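PDB 3OG2: beta-galactosidase from Trichoderma reesei, which probably hydrolyses terminal non-reducing beta-D-galactose residues from beta-D-galactosides, as a member of glycoside hydrolase family 35. Local coordinates for residues 79-84 against 838-843; 706-711 against 822-827; 782-787 against 800-805. One frame throughout, in Å; residues are numbered along the deposited sequence.

Contact 1 (79-84 against 838-843); sequences WALLEG and GPLNEG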
loop_
_atom_site.group_PDB
_atom_site.type_symbol
_atom_site.label_atom_id
_atom_site.label_comp_id
_atom_site.label_asym_id
_atom_site.label_seq_id
_atom_site.Cartn_x
_atom_site.Cartn_y
_atom_site.Cartn_z
ATOM N N TRP A 79 -13.649 0.833 8.283
ATOM C CA TRP A 79 -14.771 1.062 9.207
ATOM C C TRP A 79 -14.412 0.569 10.606
ATOM O O TRP A 79 -14.760 1.235 11.603
ATOM C CB TRP A 79 -15.978 0.305 8.602
ATOM C CG TRP A 79 -17.232 0.287 9.407
ATOM C CD1 TRP A 79 -17.610 1.035 10.522
ATOM C CD2 TRP A 79 -18.348 -0.580 9.131
ATOM N NE1 TRP A 79 -18.866 0.670 10.923
ATOM C CE2 TRP A 79 -19.346 -0.319 10.094
ATOM C CE3 TRP A 79 -18.589 -1.551 8.165
ATOM C CZ2 TRP A 79 -20.559 -0.990 10.112
ATOM C CZ3 TRP A 79 -19.785 -2.226 8.169
ATOM C CH2 TRP A 79 -20.756 -1.940 9.146
ATOM N N ALA A 80 -13.759 -0.572 10.726
ATOM C CA ALA A 80 -13.473 -1.183 12.033
ATOM C C ALA A 80 -12.674 -0.224 12.932
ATOM O O ALA A 80 -12.762 -0.346 14.153
ATOM C CB ALA A 80 -12.683 -2.478 11.855
ATOM N N LEU A 81 -11.900 0.709 12.338
ATOM C CA LEU A 81 -11.157 1.683 13.186
ATOM C C LEU A 81 -11.989 2.880 13.592
ATOM O O LEU A 81 -11.599 3.539 14.567
ATOM C CB LEU A 81 -9.911 2.149 12.403
ATOM C CG LEU A 81 -8.851 1.025 12.211
ATOM C CD1 LEU A 81 -7.788 1.536 11.235
ATOM C CD2 LEU A 81 -8.248 0.643 13.541
ATOM N N LEU A 82 -13.066 3.156 12.823
ATOM C CA LEU A 82 -13.827 4.391 13.056
ATOM C C LEU A 82 -15.118 4.172 13.779
ATOM O O LEU A 82 -15.736 5.157 14.219
ATOM C CB LEU A 82 -14.129 5.042 11.691
ATOM C CG LEU A 82 -12.892 5.278 10.830
ATOM C CD1 LEU A 82 -13.274 6.161 9.641
ATOM C CD2 LEU A 82 -11.755 5.946 11.601
ATOM N N GLU A 83 -15.591 2.940 13.922
ATOM C CA GLU A 83 -16.819 2.688 14.682
ATOM C C GLU A 83 -16.619 1.435 15.523
ATOM O O GLU A 83 -17.391 0.476 15.465
ATOM C CB GLU A 83 -18.061 2.616 13.774
ATOM C CG GLU A 83 -19.342 2.853 14.582
ATOM C CD GLU A 83 -20.613 2.601 13.806
ATOM O OE1 GLU A 83 -20.571 2.089 12.701
ATOM O OE2 GLU A 83 -21.702 2.922 14.354
ATOM N N GLY A 84 -15.524 1.471 16.314
ATOM C CA GLY A 84 -15.248 0.315 17.176
ATOM C C GLY A 84 -16.360 0.055 18.167
ATOM O O GLY A 84 -16.595 -1.095 18.536
ATOM N N GLY A 838 -7.092 4.044 19.106
ATOM C CA GLY A 838 -8.140 3.351 18.385
ATOM C C GLY A 838 -8.505 2.009 18.980
ATOM O O GLY A 838 -7.920 1.534 19.957
ATOM N N PRO A 839 -9.528 1.405 18.370
ATOM C CA PRO A 839 -10.204 0.270 18.983
ATOM C C PRO A 839 -9.430 -1.050 18.881
ATOM O O PRO A 839 -9.856 -1.991 19.553
ATOM C CB PRO A 839 -11.527 0.142 18.176
ATOM C CG PRO A 839 -11.222 0.807 16.841
ATOM C CD PRO A 839 -10.234 1.915 17.147
ATOM N N LEU A 840 -8.403 -1.169 18.052
ATOM C CA LEU A 840 -7.765 -2.475 17.803
ATOM C C LEU A 840 -6.354 -2.535 18.391
ATOM O O LEU A 840 -5.818 -3.639 18.532
ATOM C CB LEU A 840 -7.694 -2.764 16.304
ATOM C CG LEU A 840 -9.056 -2.675 15.582
ATOM C CD1 LEU A 840 -8.887 -3.060 14.129
ATOM C CD2 LEU A 840 -10.087 -3.586 16.266
ATOM N N ASN A 841 -5.777 -1.392 18.786
ATOM C CA ASN A 841 -4.367 -1.366 19.172
ATOM C C ASN A 841 -3.989 -2.336 20.275
ATOM O O ASN A 841 -2.933 -2.973 20.193
ATOM C CB ASN A 841 -4.013 0.110 19.545
ATOM C CG ASN A 841 -2.518 0.275 19.826
ATOM O OD1 ASN A 841 -1.709 0.038 18.914
ATOM N ND2 ASN A 841 -2.176 0.678 21.040
ATOM N N GLU A 842 -4.848 -2.405 21.312
ATOM C CA GLU A 842 -4.592 -3.281 22.440
ATOM C C GLU A 842 -5.326 -4.602 22.370
ATOM O O GLU A 842 -6.522 -4.594 22.049
ATOM C CB GLU A 842 -5.229 -2.770 23.734
ATOM C CG GLU A 842 -4.735 -1.464 24.111
ATOM C CD GLU A 842 -5.366 -0.842 25.356
ATOM O OE1 GLU A 842 -6.167 -1.355 26.201
ATOM O OE2 GLU A 842 -4.927 0.325 25.451
ATOM N N GLY A 843 -4.656 -5.668 22.735
ATOM C CA GLY A 843 -5.361 -6.919 23.020
ATOM C C GLY A 843 -5.625 -7.068 24.515
ATOM O O GLY A 843 -5.621 -6.060 25.268
#

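Contact 2 (706-711 against 822-827); sequences YGFHAG and KLTGNL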
loop_
_atom_site.group_PDB
_atom_site.type_symbol
_atom_site.label_atom_id
_atom_site.label_comp_id
_atom_site.label_asym_id
_atom_site.label_seq_id
_atom_site.Cartn_x
_atom_site.Cartn_y
_atom_site.Cartn_z
ATOM N N TYR A 706 -18.879 -10.839 23.282
ATOM C CA TYR A 706 -18.755 -10.049 24.504
ATOM C C TYR A 706 -18.061 -8.715 24.236
ATOM O O TYR A 706 -17.689 -8.002 25.183
ATOM C CB TYR A 706 -17.952 -10.862 25.528
ATOM C CG TYR A 706 -18.650 -12.160 25.902
ATOM C CD1 TYR A 706 -18.421 -13.319 25.166
ATOM C CD2 TYR A 706 -19.507 -12.201 26.979
ATOM C CE1 TYR A 706 -19.049 -14.514 25.497
ATOM C CE2 TYR A 706 -20.148 -13.423 27.325
ATOM C CZ TYR A 706 -19.907 -14.557 26.598
ATOM O OH TYR A 706 -20.553 -15.728 26.961
ATOM N N GLY A 707 -17.894 -8.373 22.944
ATOM C CA GLY A 707 -17.314 -7.065 22.637
ATOM C C GLY A 707 -15.819 -7.038 22.458
ATOM O O GLY A 707 -15.253 -5.910 22.393
ATOM N N PHE A 708 -15.156 -8.200 22.386
ATOM C CA PHE A 708 -13.710 -8.275 22.287
ATOM C C PHE A 708 -13.328 -8.688 20.861
ATOM O O PHE A 708 -13.548 -9.864 20.526
ATOM C CB PHE A 708 -13.140 -9.285 23.300
ATOM C CG PHE A 708 -13.500 -8.897 24.732
ATOM C CD1 PHE A 708 -13.058 -7.702 25.280
ATOM C CD2 PHE A 708 -14.271 -9.783 25.484
ATOM C CE1 PHE A 708 -13.380 -7.408 26.586
ATOM C CE2 PHE A 708 -14.640 -9.490 26.774
ATOM C CZ PHE A 708 -14.173 -8.280 27.315
ATOM N N HIS A 709 -12.755 -7.769 20.102
ATOM C CA HIS A 709 -12.523 -8.013 18.672
ATOM C C HIS A 709 -11.059 -8.012 18.279
ATOM O O HIS A 709 -10.769 -8.255 17.089
ATOM C CB HIS A 709 -13.225 -6.895 17.823
ATOM C CG HIS A 709 -14.658 -6.773 18.255
ATOM N ND1 HIS A 709 -15.520 -7.876 18.291
ATOM C CD2 HIS A 709 -15.296 -5.682 18.751
ATOM C CE1 HIS A 709 -16.687 -7.417 18.762
ATOM N NE2 HIS A 709 -16.581 -6.108 19.034
ATOM N N ALA A 710 -10.168 -7.697 19.201
ATOM C CA ALA A 710 -8.791 -7.364 18.863
ATOM C C ALA A 710 -7.802 -8.127 19.775
ATOM O O ALA A 710 -7.910 -8.120 21.005
ATOM C CB ALA A 710 -8.527 -5.875 19.076
ATOM N N GLY A 711 -6.762 -8.678 19.162
ATOM C CA GLY A 711 -5.638 -9.205 19.926
ATOM C C GLY A 711 -5.968 -10.405 20.775
ATOM O O GLY A 711 -6.923 -11.181 20.558
ATOM N N LYS A 822 -15.147 -17.235 32.671
ATOM C CA LYS A 822 -14.990 -15.790 32.549
ATOM C C LYS A 822 -14.030 -15.564 31.364
ATOM O O LYS A 822 -13.295 -16.491 30.944
ATOM C CB LYS A 822 -14.365 -15.176 33.799
ATOM C CG LYS A 822 -15.198 -15.501 35.035
ATOM C CD LYS A 822 -14.720 -14.661 36.208
ATOM C CE LYS A 822 -15.474 -15.057 37.491
ATOM N NZ LYS A 822 -15.133 -14.089 38.584
ATOM N N LEU A 823 -14.078 -14.346 30.795
ATOM C CA LEU A 823 -13.176 -14.080 29.653
ATOM C C LEU A 823 -12.801 -12.623 29.640
ATOM O O LEU A 823 -13.479 -11.773 30.220
ATOM C CB LEU A 823 -13.791 -14.507 28.315
ATOM C CG LEU A 823 -14.699 -13.457 27.613
ATOM C CD1 LEU A 823 -14.970 -13.919 26.187
ATOM C CD2 LEU A 823 -16.003 -13.170 28.366
ATOM N N THR A 824 -11.710 -12.327 28.924
ATOM C CA THR A 824 -11.421 -10.943 28.583
ATOM C C THR A 824 -10.654 -10.868 27.255
ATOM O O THR A 824 -9.849 -11.735 26.935
ATOM C CB THR A 824 -10.597 -10.236 29.668
ATOM O OG1 THR A 824 -10.602 -8.827 29.393
ATOM C CG2 THR A 824 -9.144 -10.743 29.739
ATOM N N GLY A 825 -10.915 -9.747 26.578
ATOM C CA GLY A 825 -10.016 -9.213 25.572
ATOM C C GLY A 825 -9.546 -7.827 26.083
ATOM O O GLY A 825 -9.309 -7.652 27.284
ATOM N N ASN A 826 -9.414 -6.864 25.164
ATOM C CA ASN A 826 -8.937 -5.533 25.563
ATOM C C ASN A 826 -9.876 -4.979 26.639
ATOM O O ASN A 826 -11.110 -5.180 26.579
ATOM C CB ASN A 826 -8.934 -4.602 24.347
ATOM C CG ASN A 826 -10.329 -4.242 23.834
ATOM O OD1 ASN A 826 -10.984 -5.091 23.181
ATOM N ND2 ASN A 826 -10.792 -3.032 24.119
ATOM N N LEU A 827 -9.292 -4.282 27.591
ATOM C CA LEU A 827 -10.092 -3.770 28.695
ATOM C C LEU A 827 -11.224 -2.885 28.171
ATOM O O LEU A 827 -10.968 -1.913 27.445
ATOM C CB LEU A 827 -9.200 -2.961 29.640
ATOM C CG LEU A 827 -9.930 -2.437 30.898
ATOM C CD1 LEU A 827 -10.322 -3.585 31.791
ATOM C CD2 LEU A 827 -8.987 -1.481 31.665
HETATM O O HOH W 1 -12.867 -5.057 21.239
HETATM O O HOH W 2 -10.200 -7.591 22.414
#

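Contact 3 (782-787 against 800-805); sequences VDSTGL and APRGIL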
loop_
_atom_site.group_PDB
_atom_site.type_symbol
_atom_site.label_atom_id
_atom_site.label_comp_id
_atom_site.label_asym_id
_atom_site.label_seq_id
_atom_site.Cartn_x
_atom_site.Cartn_y
_atom_site.Cartn_z
ATOM N N VAL A 782 -5.602 -17.373 24.159
ATOM C CA VAL A 782 -5.841 -17.659 22.754
ATOM C C VAL A 782 -5.471 -16.390 21.970
ATOM O O VAL A 782 -6.149 -15.377 22.126
ATOM C CB VAL A 782 -7.315 -18.032 22.449
ATOM C CG1 VAL A 782 -7.462 -18.349 20.961
ATOM C CG2 VAL A 782 -7.748 -19.212 23.328
ATOM N N ASP A 783 -4.390 -16.447 21.208
ATOM C CA ASP A 783 -4.093 -15.255 20.417
ATOM C C ASP A 783 -5.076 -15.130 19.258
ATOM O O ASP A 783 -5.613 -16.136 18.798
ATOM C CB ASP A 783 -2.723 -15.328 19.737
ATOM C CG ASP A 783 -2.248 -13.911 19.403
ATOM O OD1 ASP A 783 -2.668 -12.918 20.069
ATOM O OD2 ASP A 783 -1.470 -13.765 18.416
ATOM N N SER A 784 -5.278 -13.939 18.739
ATOM C CA SER A 784 -5.995 -13.734 17.496
ATOM C C SER A 784 -5.103 -12.966 16.543
ATOM O O SER A 784 -4.534 -11.931 16.953
ATOM C CB SER A 784 -7.284 -12.920 17.694
ATOM O OG SER A 784 -7.851 -12.672 16.383
ATOM N N THR A 785 -5.002 -13.448 15.309
ATOM C CA THR A 785 -4.212 -12.683 14.316
ATOM C C THR A 785 -5.137 -11.809 13.485
ATOM O O THR A 785 -4.732 -11.282 12.446
ATOM C CB THR A 785 -3.392 -13.650 13.446
ATOM O OG1 THR A 785 -4.322 -14.652 12.989
ATOM C CG2 THR A 785 -2.280 -14.280 14.286
ATOM N N GLY A 786 -6.359 -11.604 13.935
ATOM C CA GLY A 786 -7.318 -10.679 13.280
ATOM C C GLY A 786 -8.583 -11.419 12.919
ATOM O O GLY A 786 -8.661 -12.656 13.087
ATOM N N LEU A 787 -9.582 -10.730 12.428
ATOM C CA LEU A 787 -10.808 -11.380 11.959
ATOM C C LEU A 787 -10.687 -11.601 10.456
ATOM O O LEU A 787 -10.014 -10.812 9.739
ATOM C CB LEU A 787 -12.007 -10.461 12.259
ATOM C CG LEU A 787 -12.115 -10.117 13.756
ATOM C CD1 LEU A 787 -13.352 -9.264 14.011
ATOM C CD2 LEU A 787 -12.145 -11.393 14.597
ATOM N N ALA A 800 -16.177 -15.879 11.492
ATOM C CA ALA A 800 -15.443 -16.944 12.189
ATOM C C ALA A 800 -15.022 -16.462 13.574
ATOM O O ALA A 800 -14.323 -15.448 13.657
ATOM C CB ALA A 800 -14.226 -17.351 11.388
ATOM N N PRO A 801 -15.448 -17.093 14.643
ATOM C CA PRO A 801 -15.157 -16.545 15.979
ATOM C C PRO A 801 -13.711 -16.717 16.394
ATOM O O PRO A 801 -12.912 -17.459 15.796
ATOM C CB PRO A 801 -16.106 -17.306 16.898
ATOM C CG PRO A 801 -16.513 -18.494 16.173
ATOM C CD PRO A 801 -16.391 -18.213 14.668
ATOM N N ARG A 802 -13.416 -16.033 17.485
ATOM C CA ARG A 802 -12.096 -16.171 18.129
ATOM C C ARG A 802 -12.343 -16.604 19.544
ATOM O O ARG A 802 -13.215 -16.005 20.237
ATOM C CB ARG A 802 -11.329 -14.855 18.128
ATOM C CG ARG A 802 -11.164 -14.334 16.686
ATOM C CD ARG A 802 -10.151 -15.191 15.947
ATOM N NE ARG A 802 -9.865 -14.810 14.569
ATOM C CZ ARG A 802 -10.288 -15.527 13.509
ATOM N NH1 ARG A 802 -11.074 -16.587 13.647
ATOM N NH2 ARG A 802 -9.898 -15.124 12.313
ATOM N N GLY A 803 -11.609 -17.613 20.036
ATOM C CA GLY A 803 -11.781 -18.054 21.402
ATOM C C GLY A 803 -11.872 -19.575 21.413
ATOM O O GLY A 803 -11.055 -20.279 20.787
ATOM N N ILE A 804 -12.828 -20.078 22.175
ATOM C CA ILE A 804 -12.983 -21.525 22.368
ATOM C C ILE A 804 -14.224 -21.953 21.613
ATOM O O ILE A 804 -15.322 -21.498 21.890
ATOM C CB ILE A 804 -13.070 -21.884 23.861
ATOM C CG1 ILE A 804 -11.748 -21.499 24.571
ATOM C CG2 ILE A 804 -13.418 -23.359 24.069
ATOM C CD1 ILE A 804 -11.835 -21.500 26.079
ATOM N N LEU A 805 -14.021 -22.833 20.621
ATOM C CA LEU A 805 -15.136 -23.345 19.813
ATOM C C LEU A 805 -15.843 -24.474 20.513
ATOM O O LEU A 805 -17.042 -24.691 20.253
ATOM C CB LEU A 805 -14.563 -23.915 18.486
ATOM C CG LEU A 805 -13.862 -22.901 17.611
ATOM C CD1 LEU A 805 -13.391 -23.581 16.329
ATOM C CD2 LEU A 805 -14.798 -21.750 17.306
#

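Contact 1 (79-84 against 838-843)
Pro839 and Leu840 pack against Ala80, Leu81 and Gly84 in a buried, largely apolar contact between a loop and a short helical turn. The turn follows barrel strand 72-76, whereas the loop lies some 750 residues later, between strand 820-824 and helix 846-850. Pro839 leads the approach, its ring set against the carbonyl side of the turn. Its CG comes to 3.3 Å from Ala80 O, and its CD lies equally close, 3.3 Å, to Leu81 O, so the carbon rim of the proline is fitted over two successive peptide oxygens. Farther round the ring, Pro839 CB rests 3.9 Å from Gly84 CA. A beta carbon built on Gly84 would fall 2.4 Å from Pro839 CB, and the absence of a side chain is what lets the two segments come this near.

Leu840 extends the apolar patch. Its CD1 meets Leu81 CD2 at 3.8 Å, the two side chains crossing at about a right angle, and Leu840 CD1 also reaches Ala80 CB at 4.5 Å. Leu81 has CG anti to its carbonyl carbon (chi1 -68°), which carries CD2 out from the turn to the incoming leucine.

The turn is braced from within: Trp79 NE1 donates to Glu83 OE1 at 2.8 Å, nearly straight at 161° and close to the indole plane, and Glu83 OE1 accepts with its anti lone pair, the one away from OE2. Trp79 also stacks on Tyr153, while Glu83 OE2 is held by Gly87 N and Asn152. On the loop, Leu840 O accepts from Asn332 ND2. The arrangement is that of a TIM-barrel beta-alpha connection, here following the strand that carries the galactose-binding Tyr76, covered by a loop from the C-terminal part of the chain.

Contact 2 (706-711 against 822-827)
Asn826 OD1 accepts from two waters that also bond the backbone of the facing loop, while its ND2 is held by Gly829 O. The first water, 2.7 Å from Asn826 OD1, also donates to Gly707 O and accepts from His709 N. The second, again 2.7 Å from Asn826 OD1, donates to Ala710 O and accepts from Asn826 N at 3.0 Å. The two waters thus knit an asparagine to the backbone of residues 707-710 where the two segments do not bond directly.

Phe708 fills the middle of the contact. Gly825 N sits 3.1 Å above the plane of its ring, over the centre, with Thr824 CA over the same face; Asn826 O approaches the ring edge, 3.2 Å from Phe708 CE1. Further along, Leu823 CD2 makes a CH-pi contact with the face of Tyr706, 3.9 Å from the ring centroid. Leu823 adopts a less common rotamer, CG lying between backbone N and carbonyl carbon (chi1 86°), which turns both methyls to the tyrosine. Strand 820-824 pairs with strand 713-720 at the edge of an antiparallel sheet, and the loop leading into that partner folds back over the strand's exit, in an all-beta domain of the galactose-binding-domain-like clan, consistent with a jelly-roll fold.

Contact 3 (782-787 against 800-805)
Val782, the last residue of strand 775-782, points its side chain at the start of strand 803-811, with CG1 4.1 Å from Gly803 O. Asp783 turns to other partners, forming salt bridges with Arg918 and Lys930. At Ser784 the chain begins an ST turn: the hydroxyl OG, anti to the backbone N (chi1 175°), accepts from Gly786 N at 3.1 Å. The same OG lies 3.4 Å from Arg802 CD, near the plane of the guanidinium group, so a single serine both shapes the turn and lines the side of the arginine.

Gly786 then presents its carbonyl to that arginine. Arg802 grips the oxygen side-on, NE and NH2 each donating to Gly786 O at 2.9 Å, with the acceptor 8° from the guanidinium plane. The NH2 bond lies in the carbonyl plane, whereas the NE donor is tilted out of it. NH2 also forms a salt bridge with Asp788. In the all-beta domain this two-nitrogen grip ties the loop leaving one sheet, at strand 775-782, to the residues entering strand 803-811 of another sheet. Replacing Arg802 by an alanine would probably leave Gly786 O without both donors and take a salt-bridge partner from Asp788, the turn being held less firmly to the residues leading into strand 803-811.

Leu787 closes the segment by lying obliquely across the arginine stem, its CD2 3.7 Å from Arg802 CG. The arginine chain bends at chi2 (-72°), which brings the guanidinium back beside Pro801 and up to Gly786; on its far branch NH1 donates to Pro801 O at 3.0 Å, from above the carbonyl plane. Leu787 N itself bonds to Ser124 OG, in the barrel segment next to galactose-binding Glu122.

The three contacts lie in a row, with contact 2 in the middle. Contact 1 touches contact 2 through Glu842 O, 3.3 Å from Asn826 CB, and contact 2 touches contact 3 through Gly711 O, 3.4 Å from Ser784 CB; contacts 1 and 3 stay about 7 Å apart at their nearest atoms. Along the sequence they are nested, contact 3 within the loop closed by contact 2 and both within that closed by contact 1. Contacts 1 and 3 both lie near residues of the galactose site, which holds no galactose here: the Ala80 side chain is about 8 Å from that of Ile119, and the Leu787 side chain about 11 Å from that of Asn120.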